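Local structure of TarM (Staphylococcus aureus subsp. aureus 21178, 4X7M) at residues T330-L335 / T399-G404; I280-A285 / I302-K307. The protein belongs to the glycosyltransferases of the GT-B fold, two Rossmann-like domains facing each other across a cleft, to which a large antiparallel sheet is added. The protein carries 1 engineered substitution. All blocks are in the same frame, centred on the assembly; numbering follows the deposited sequence.

Contact 1 of 2, residues T330-L335 / T399-G404; sequences TKRIDL and TSQYEG. With UDP (uridine-5'-diphosphate), chain C.
Thr399, Thr330 and Lys331 carry this contact, in which the turn leading into helix 333-346 meets the loop after strand 395-398 in the Rossmann-like domain that holds UDP. The hydroxyl of Thr399 lies within reach of two carbonyls in succession, its OG1 standing 2.7 Å from Arg332 O and 3.0 Å from Lys331 O; its one proton can serve either. The methyl CG2 of the same residue packs on Leu335. Thr330 joins through its backbone, Gln401 N donating to Thr330 O at 2.9 Å in an almost straight bond (174° at the hydrogen). Thr330 CG2 approaches the Tyr402 ring at CD2, while water 1 bridges Thr330 OG1 and Tyr402 O.

Lys331 starts away from the loop, but a bend at chi2 (-62°) followed by an extended end brings NZ to Glu403 OE2, 2.8 Å away on the syn lone pair. The same ammonium donates to UDP O3A at 3.1 Å and weakly to O1B. The other carboxylate oxygen, Glu403 OE1, accepts from Ser400 OG at 2.6 Å, a bond that helps fix the rotation of the carboxylate. Glu403 thus probably acts from the second shell, positioning the lysine whose positive charge probably offsets that of the diphosphate.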
ATOM      1  N   THR A 330      -3.758  10.249  11.703  1.00 44.40           N
ATOM      2  CA  THR A 330      -3.140   9.356  12.734  1.00 42.95           C
ATOM      3  C   THR A 330      -1.746   9.828  13.209  1.00 48.22           C
ATOM      4  O   THR A 330      -1.365   9.541  14.353  1.00 47.59           O
ATOM      5  CB  THR A 330      -3.082   7.885  12.269  1.00 44.42           C
ATOM      6  OG1 THR A 330      -2.372   7.823  11.029  1.00 48.48           O
ATOM      7  CG2 THR A 330      -4.449   7.245  12.093  1.00 40.33           C
ATOM      8  N   LYS A 331      -0.997  10.553  12.317  1.00 43.14           N
ATOM      9  CA  LYS A 331       0.337  11.141  12.530  1.00 41.52           C
ATOM     10  C   LYS A 331       0.317  12.300  13.508  1.00 46.79           C
ATOM     11  O   LYS A 331       1.361  12.654  14.065  1.00 47.55           O
ATOM     12  CB  LYS A 331       0.926  11.626  11.194  1.00 42.41           C
ATOM     13  CG  LYS A 331       1.166  10.508  10.178  1.00 39.21           C
ATOM     14  CD  LYS A 331       2.164   9.492  10.676  1.00 33.04           C
ATOM     15  CE  LYS A 331       2.463   8.410   9.687  1.00 34.52           C
ATOM     16  NZ  LYS A 331       3.316   7.361  10.326  1.00 45.86           N
ATOM     17  N   ARG A 332      -0.884  12.906  13.693  1.00 42.95           N
ATOM     18  CA  ARG A 332      -1.200  14.039  14.567  1.00 41.55           C
ATOM     19  C   ARG A 332      -0.246  15.198  14.393  1.00 46.15           C
ATOM     20  O   ARG A 332       0.391  15.645  15.348  1.00 49.65           O
ATOM     21  CB  ARG A 332      -1.333  13.615  16.043  1.00 40.52           C
ATOM     22  CG  ARG A 332      -2.435  12.600  16.347  1.00 49.67           C
ATOM     23  CD  ARG A 332      -3.871  13.015  16.043  1.00 58.99           C
ATOM     24  NE  ARG A 332      -4.249  14.305  16.631  1.00 65.09           N
ATOM     25  CZ  ARG A 332      -4.771  14.459  17.846  1.00 74.00           C
ATOM     26  NH1 ARG A 332      -4.951  13.408  18.639  1.00 72.20           N
ATOM     27  NH2 ARG A 332      -5.092  15.665  18.286  1.00 44.97           N
ATOM     28  N   ILE A 333      -0.144  15.695  13.175  1.00 42.36           N
ATOM     29  CA  ILE A 333       0.724  16.843  12.881  1.00 43.36           C
ATOM     30  C   ILE A 333       0.235  18.121  13.621  1.00 50.33           C
ATOM     31  O   ILE A 333       1.043  19.004  13.924  1.00 52.51           O
ATOM     32  CB  ILE A 333       1.060  16.975  11.365  1.00 45.96           C
ATOM     33  CG1 ILE A 333       1.744  15.679  10.869  1.00 44.21           C
ATOM     34  CG2 ILE A 333       1.980  18.180  11.084  1.00 49.69           C
ATOM     35  CD1 ILE A 333       1.492  15.303   9.472  1.00 48.17           C
ATOM     36  N   ASP A 334      -1.063  18.129  14.047  1.00 45.66           N
ATOM     37  CA  ASP A 334      -1.652  19.199  14.853  1.00 45.34           C
ATOM     38  C   ASP A 334      -0.951  19.261  16.203  1.00 48.20           C
ATOM     39  O   ASP A 334      -0.646  20.356  16.671  1.00 51.39           O
ATOM     40  CB  ASP A 334      -3.177  19.011  15.008  1.00 47.37           C
ATOM     41  CG  ASP A 334      -3.635  17.785  15.799  1.00 57.16           C
ATOM     42  OD1 ASP A 334      -3.182  16.650  15.469  1.00 54.25           O
ATOM     43  OD2 ASP A 334      -4.445  17.960  16.754  1.00 59.86           O
ATOM     44  N   LEU A 335      -0.656  18.090  16.809  1.00 42.78           N
ATOM     45  CA  LEU A 335       0.058  17.989  18.084  1.00 43.06           C
ATOM     46  C   LEU A 335       1.528  18.407  17.956  1.00 48.98           C
ATOM     47  O   LEU A 335       2.059  19.022  18.878  1.00 51.39           O
ATOM     48  CB  LEU A 335      -0.092  16.600  18.743  1.00 41.87           C
ATOM     49  CG  LEU A 335      -1.509  16.193  19.218  1.00 47.59           C
ATOM     50  CD1 LEU A 335      -1.490  14.838  19.865  1.00 46.04           C
ATOM     51  CD2 LEU A 335      -2.110  17.226  20.206  1.00 49.86           C
ATOM     52  N   THR A 399       4.604  12.544  16.751  1.00 42.13           N
ATOM     53  CA  THR A 399       3.399  12.817  17.549  1.00 42.43           C
ATOM     54  C   THR A 399       2.330  11.802  17.203  1.00 48.56           C
ATOM     55  O   THR A 399       1.209  11.904  17.682  1.00 50.67           O
ATOM     56  CB  THR A 399       2.858  14.233  17.330  1.00 49.17           C
ATOM     57  OG1 THR A 399       2.790  14.533  15.931  1.00 56.22           O
ATOM     58  CG2 THR A 399       3.635  15.262  18.086  1.00 42.03           C
ATOM     59  N   SER A 400       2.668  10.843  16.348  1.00 46.46           N
ATOM     60  CA  SER A 400       1.759   9.809  15.870  1.00 47.03           C
ATOM     61  C   SER A 400       1.116   9.053  17.033  1.00 54.49           C
ATOM     62  O   SER A 400       1.788   8.772  18.029  1.00 53.23           O
ATOM     63  CB  SER A 400       2.492   8.862  14.930  1.00 48.41           C
ATOM     64  OG  SER A 400       1.566   8.021  14.269  1.00 59.60           O
ATOM     65  N   GLN A 401      -0.200   8.780  16.919  1.00 53.98           N
ATOM     66  CA  GLN A 401      -1.025   8.107  17.938  1.00 52.94           C
ATOM     67  C   GLN A 401      -1.153   6.619  17.687  1.00 54.51           C
ATOM     68  O   GLN A 401      -1.365   5.848  18.629  1.00 54.36           O
ATOM     69  CB  GLN A 401      -2.431   8.712  17.957  1.00 54.62           C
ATOM     70  CG  GLN A 401      -2.508  10.102  18.536  1.00 80.07           C
ATOM     71  CD  GLN A 401      -1.855  10.185  19.889  1.00103.75           C
ATOM     72  OE1 GLN A 401      -2.256   9.477  20.821  1.00108.19           O
ATOM     73  NE2 GLN A 401      -0.833  11.040  20.020  1.00 75.78           N
ATOM     74  N   TYR A 402      -1.088   6.220  16.407  1.00 49.10           N
ATOM     75  CA  TYR A 402      -1.260   4.825  16.012  1.00 47.22           C
ATOM     76  C   TYR A 402      -0.153   4.438  15.070  1.00 48.33           C
ATOM     77  O   TYR A 402       0.198   5.240  14.192  1.00 49.44           O
ATOM     78  CB  TYR A 402      -2.637   4.602  15.365  1.00 48.23           C
ATOM     79  CG  TYR A 402      -3.774   5.162  16.177  1.00 50.74           C
ATOM     80  CD1 TYR A 402      -4.293   4.460  17.269  1.00 52.10           C
ATOM     81  CD2 TYR A 402      -4.308   6.415  15.891  1.00 51.38           C
ATOM     82  CE1 TYR A 402      -5.311   4.992  18.050  1.00 48.41           C
ATOM     83  CE2 TYR A 402      -5.336   6.949  16.661  1.00 52.05           C
ATOM     84  CZ  TYR A 402      -5.840   6.230  17.735  1.00 54.98           C
ATOM     85  OH  TYR A 402      -6.850   6.752  18.509  1.00 58.24           O
ATOM     86  N   GLU A 403       0.376   3.192  15.228  1.00 40.09           N
ATOM     87  CA  GLU A 403       1.465   2.621  14.427  1.00 37.71           C
ATOM     88  C   GLU A 403       1.530   1.098  14.613  1.00 43.72           C
ATOM     89  O   GLU A 403       1.091   0.584  15.636  1.00 45.04           O
ATOM     90  CB  GLU A 403       2.787   3.238  14.917  1.00 38.72           C
ATOM     91  CG  GLU A 403       3.705   3.750  13.846  1.00 52.00           C
ATOM     92  CD  GLU A 403       3.296   5.021  13.134  1.00 59.87           C
ATOM     93  OE1 GLU A 403       3.172   6.060  13.818  1.00 46.84           O
ATOM     94  OE2 GLU A 403       3.172   5.000  11.890  1.00 50.53           O
ATOM     95  N   GLY A 404       2.102   0.392  13.639  1.00 42.11           N
ATOM     96  CA  GLY A 404       2.357  -1.048  13.733  1.00 40.47           C
ATOM     97  C   GLY A 404       3.774  -1.254  14.243  1.00 42.03           C
ATOM     98  O   GLY A 404       4.045  -2.169  15.032  1.00 40.45           O
TER
HETATM   99  N1  UDP C 500       8.153   9.117   2.993  1.00 59.71           N
HETATM  100  C2  UDP C 500       8.985   9.679   2.033  1.00 60.46           C
HETATM  101  N3  UDP C 500       8.740  11.010   1.760  1.00 59.20           N
HETATM  102  C4  UDP C 500       7.724  11.797   2.282  1.00 53.97           C
HETATM  103  C5  UDP C 500       6.859  11.123   3.205  1.00 53.95           C
HETATM  104  C6  UDP C 500       7.104   9.841   3.539  1.00 54.93           C
HETATM  105  O2  UDP C 500       9.798   9.036   1.387  1.00 62.80           O
HETATM  106  O4  UDP C 500       7.629  12.988   1.941  1.00 52.66           O
HETATM  107  C1' UDP C 500       8.440   7.730   3.488  1.00 65.65           C
HETATM  108  C2' UDP C 500       9.436   7.645   4.643  1.00 68.41           C
HETATM  109  O2' UDP C 500      10.795   7.710   4.239  1.00 70.93           O
HETATM  110  C3' UDP C 500       9.107   6.251   5.181  1.00 71.76           C
HETATM  111  C4' UDP C 500       7.591   6.178   5.021  1.00 71.65           C
HETATM  112  O4' UDP C 500       7.249   7.166   4.013  1.00 69.68           O
HETATM  113  O3' UDP C 500       9.686   5.216   4.393  1.00 73.98           O
HETATM  114  C5' UDP C 500       6.782   6.375   6.282  1.00 69.36           C
HETATM  115  O5' UDP C 500       6.915   5.250   7.204  1.00 70.48           O
HETATM  116  PA  UDP C 500       6.040   5.068   8.544  1.00 70.32           P
HETATM  117  O1A UDP C 500       6.544   5.936   9.639  1.00 69.19           O
HETATM  118  O2A UDP C 500       6.005   3.609   9.038  1.00 71.06           O
HETATM  119  O3A UDP C 500       4.578   5.499   8.210  1.00 69.40           O
HETATM  120  PB  UDP C 500       3.438   5.077   7.166  1.00 60.29           P
HETATM  121  O1B UDP C 500       2.121   5.341   7.883  1.00 56.72           O
HETATM  122  O2B UDP C 500       3.596   5.912   5.894  1.00 59.33           O
HETATM  123  O3B UDP C 500       3.536   3.651   6.825  1.00 58.81           O
HETATM  124  O   HOH W   1      -0.079   6.534  11.920  1.00 45.48           O

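Contact 2 of 2, residues I280-A285 / I302-K307; sequences IVLTEA and ISNFVK
Val281 O accepts the backbone N-H of Ile302 at 3.1 Å, joining the ends of two neighbouring parallel strands, 278-281 and 299-301, in one Rossmann-like domain of the GT-B fold. Helix 284-293 lies between them in the sequence, so the unit is a beta-alpha-beta crossover, and strand 299-301 is the outermost on its side of the seven-stranded sheet. Past this bond the chains part: Leu282 turns toward the helix, with Thr283 as its N-cap, while 302-307 runs on toward the other domain. Leu282 O still receives a CA-H...O contact from Ser303 CA at 3.3 Å.

Ile280 and Ile302 pack obliquely, CG1 of Ile280 lying 3.7 Å from CD1 of Ile302. The other branch of Ile280, CG2, rests near the carbonyl oxygen of Ile302. Helix 480-491 packs against both isoleucines, setting Leu490 on Ile280 and Ile483 with Trp487 on Ile302.

Leu282 and Asn304 form the second half of the contact. Ser303, which precedes Asn304, directs its side chain away; its OG bonds to Asn304 O and to Gln405 NE2. With chi1 at 59°, Asn304 holds its CG between its own backbone N and carbonyl carbon, which turns the nitrogen end of the amide to the leucine branches. There Asn304 ND2 meets both methyls, 3.5 Å from Leu282 CD1 and 3.6 Å from Leu282 CD2.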
ATOM      1  N   ILE A 280       1.481 -12.885  12.090  1.00 51.95           N
ATOM      2  CA  ILE A 280       2.622 -12.035  12.388  1.00 49.81           C
ATOM      3  C   ILE A 280       2.196 -10.613  12.735  1.00 51.12           C
ATOM      4  O   ILE A 280       1.304 -10.050  12.103  1.00 51.29           O
ATOM      5  CB  ILE A 280       3.703 -12.122  11.261  1.00 54.10           C
ATOM      6  CG1 ILE A 280       4.545 -13.417  11.396  1.00 56.59           C
ATOM      7  CG2 ILE A 280       4.624 -10.873  11.201  1.00 52.63           C
ATOM      8  CD1 ILE A 280       3.963 -14.694  10.789  1.00 56.77           C
ATOM      9  N   VAL A 281       2.797 -10.086  13.817  1.00 46.52           N
ATOM     10  CA  VAL A 281       2.649  -8.733  14.335  1.00 42.74           C
ATOM     11  C   VAL A 281       4.053  -8.167  14.437  1.00 44.05           C
ATOM     12  O   VAL A 281       5.000  -8.937  14.648  1.00 43.81           O
ATOM     13  CB  VAL A 281       1.817  -8.621  15.637  1.00 44.82           C
ATOM     14  CG1 VAL A 281       0.341  -8.863  15.354  1.00 44.08           C
ATOM     15  CG2 VAL A 281       2.333  -9.536  16.743  1.00 44.90           C
ATOM     16  N   LEU A 282       4.199  -6.859  14.183  1.00 38.89           N
ATOM     17  CA  LEU A 282       5.523  -6.242  14.137  1.00 39.15           C
ATOM     18  C   LEU A 282       6.293  -6.075  15.430  1.00 43.44           C
ATOM     19  O   LEU A 282       7.510  -6.048  15.352  1.00 42.88           O
ATOM     20  CB  LEU A 282       5.543  -4.962  13.280  1.00 37.62           C
ATOM     21  CG  LEU A 282       4.905  -5.081  11.902  1.00 41.36           C
ATOM     22  CD1 LEU A 282       4.549  -3.705  11.341  1.00 38.94           C
ATOM     23  CD2 LEU A 282       5.700  -6.030  10.956  1.00 39.01           C
ATOM     24  N   THR A 283       5.609  -5.909  16.596  1.00 41.53           N
ATOM     25  CA  THR A 283       6.241  -5.686  17.934  1.00 39.92           C
ATOM     26  C   THR A 283       5.716  -6.645  19.006  1.00 47.41           C
ATOM     27  O   THR A 283       4.570  -7.077  18.922  1.00 48.89           O
ATOM     28  CB  THR A 283       6.017  -4.264  18.435  1.00 37.01           C
ATOM     29  OG1 THR A 283       4.651  -4.083  18.817  1.00 43.58           O
ATOM     30  CG2 THR A 283       6.480  -3.180  17.457  1.00 29.12           C
ATOM     31  N   GLU A 284       6.548  -6.955  20.034  1.00 44.70           N
ATOM     32  CA  GLU A 284       6.191  -7.849  21.150  1.00 44.12           C
ATOM     33  C   GLU A 284       5.014  -7.352  21.980  1.00 43.78           C
ATOM     34  O   GLU A 284       4.169  -8.154  22.405  1.00 44.15           O
ATOM     35  CB  GLU A 284       7.400  -8.196  22.031  1.00 45.96           C
ATOM     36  CG  GLU A 284       8.128  -9.459  21.581  1.00 56.56           C
ATOM     37  CD  GLU A 284       7.419 -10.805  21.691  1.00 70.58           C
ATOM     38  OE1 GLU A 284       7.892 -11.755  21.022  1.00 77.97           O
ATOM     39  OE2 GLU A 284       6.437 -10.930  22.467  1.00 46.77           O
ATOM     40  N   ALA A 285       4.942  -6.034  22.175  1.00 35.90           N
ATOM     41  CA  ALA A 285       3.844  -5.357  22.861  1.00 34.64           C
ATOM     42  C   ALA A 285       2.480  -5.679  22.185  1.00 40.45           C
ATOM     43  O   ALA A 285       1.501  -5.939  22.890  1.00 40.94           O
ATOM     44  CB  ALA A 285       4.096  -3.858  22.880  1.00 33.61           C
ATOM     45  N   ILE A 302       7.500 -10.825  14.464  1.00 54.80           N
ATOM     46  CA  ILE A 302       8.567 -10.702  13.496  1.00 55.45           C
ATOM     47  C   ILE A 302       8.488  -9.270  13.048  1.00 55.29           C
ATOM     48  O   ILE A 302       7.486  -8.860  12.461  1.00 52.03           O
ATOM     49  CB  ILE A 302       8.568 -11.700  12.289  1.00 60.82           C
ATOM     50  CG1 ILE A 302       8.315 -13.178  12.735  1.00 63.57           C
ATOM     51  CG2 ILE A 302       9.895 -11.572  11.533  1.00 60.74           C
ATOM     52  CD1 ILE A 302       8.169 -14.258  11.579  1.00 69.00           C
ATOM     53  N   SER A 303       9.497  -8.468  13.447  1.00 50.21           N
ATOM     54  CA  SER A 303       9.670  -7.084  13.014  1.00 46.45           C
ATOM     55  C   SER A 303       9.820  -7.114  11.487  1.00 52.78           C
ATOM     56  O   SER A 303      10.316  -8.115  10.946  1.00 52.65           O
ATOM     57  CB  SER A 303      10.975  -6.559  13.593  1.00 47.71           C
ATOM     58  OG  SER A 303      11.428  -5.391  12.930  1.00 56.18           O
ATOM     59  N   ASN A 304       9.455  -6.023  10.790  1.00 51.18           N
ATOM     60  CA  ASN A 304       9.686  -6.047   9.352  1.00 52.45           C
ATOM     61  C   ASN A 304      11.178  -5.878   9.039  1.00 56.43           C
ATOM     62  O   ASN A 304      11.887  -5.354   9.896  1.00 55.34           O
ATOM     63  CB  ASN A 304       8.663  -5.235   8.492  1.00 54.77           C
ATOM     64  CG  ASN A 304       8.526  -3.762   8.748  1.00 92.33           C
ATOM     65  OD1 ASN A 304       9.388  -2.991   8.342  1.00 99.53           O
ATOM     66  ND2 ASN A 304       7.386  -3.318   9.296  1.00 80.28           N
ATOM     67  N   PHE A 305      11.675  -6.448   7.904  1.00 53.43           N
ATOM     68  CA  PHE A 305      13.081  -6.325   7.503  1.00 54.12           C
ATOM     69  C   PHE A 305      13.508  -4.864   7.485  1.00 58.50           C
ATOM     70  O   PHE A 305      12.767  -4.016   7.011  1.00 56.37           O
ATOM     71  CB  PHE A 305      13.363  -6.980   6.108  1.00 57.25           C
ATOM     72  CG  PHE A 305      13.467  -8.482   6.151  1.00 58.28           C
ATOM     73  CD1 PHE A 305      14.567  -9.101   6.727  1.00 61.04           C
ATOM     74  CD2 PHE A 305      12.414  -9.279   5.717  1.00 58.60           C
ATOM     75  CE1 PHE A 305      14.632 -10.488   6.821  1.00 63.50           C
ATOM     76  CE2 PHE A 305      12.475 -10.670   5.834  1.00 62.36           C
ATOM     77  CZ  PHE A 305      13.592 -11.264   6.352  1.00 61.63           C
ATOM     78  N   VAL A 306      14.705  -4.583   7.983  1.00 59.71           N
ATOM     79  CA  VAL A 306      15.230  -3.220   8.054  1.00 60.56           C
ATOM     80  C   VAL A 306      16.457  -3.040   7.130  1.00 66.84           C
ATOM     81  O   VAL A 306      17.359  -3.882   7.118  1.00 70.44           O
ATOM     82  CB  VAL A 306      15.472  -2.835   9.541  1.00 64.13           C
ATOM     83  CG1 VAL A 306      16.539  -1.760   9.702  1.00 65.05           C
ATOM     84  CG2 VAL A 306      14.171  -2.424  10.212  1.00 61.10           C
ATOM     85  N   LYS A 307      16.457  -1.933   6.372  1.00 60.78           N
ATOM     86  CA  LYS A 307      17.460  -1.515   5.403  1.00 61.70           C
ATOM     87  C   LYS A 307      18.430  -0.535   6.060  1.00 64.74           C
ATOM     88  O   LYS A 307      18.091   0.607   6.308  1.00 63.82           O
ATOM     89  CB  LYS A 307      16.770  -0.909   4.161  1.00 63.25           C
ATOM     90  CG  LYS A 307      16.632  -1.899   2.988  1.00 86.00           C
ATOM     91  CD  LYS A 307      15.712  -1.375   1.859  1.00 93.57           C
ATOM     92  CE  LYS A 307      16.045  -1.973   0.509  1.00 94.99           C
ATOM     93  NZ  LYS A 307      15.201  -1.421  -0.593  1.00 96.54           N
TER

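The two contacts lie at neighbouring places in the two Rossmann-like domains, near the bound UDP. Contact 2 comes first in the chain and belongs to the seven-stranded sheet; contact 1 follows it and belongs to the six-stranded one. Their centres lie 19 Å apart, yet they touch, since Gly404 O at the end of contact 1 packs 3.6 Å from both Leu282 CB and Thr283 CG2 of contact 2. The next residue, Gln405, bonds to Ser303. UDP relates to them unequally: contact 1 grips its diphosphate through Lys331, whereas in contact 2 the side chain of Asn304 remains about 7 Å from UDP, nearest atom to nearest atom. Leu407, whose backbone N binds UDP, touches Asn304.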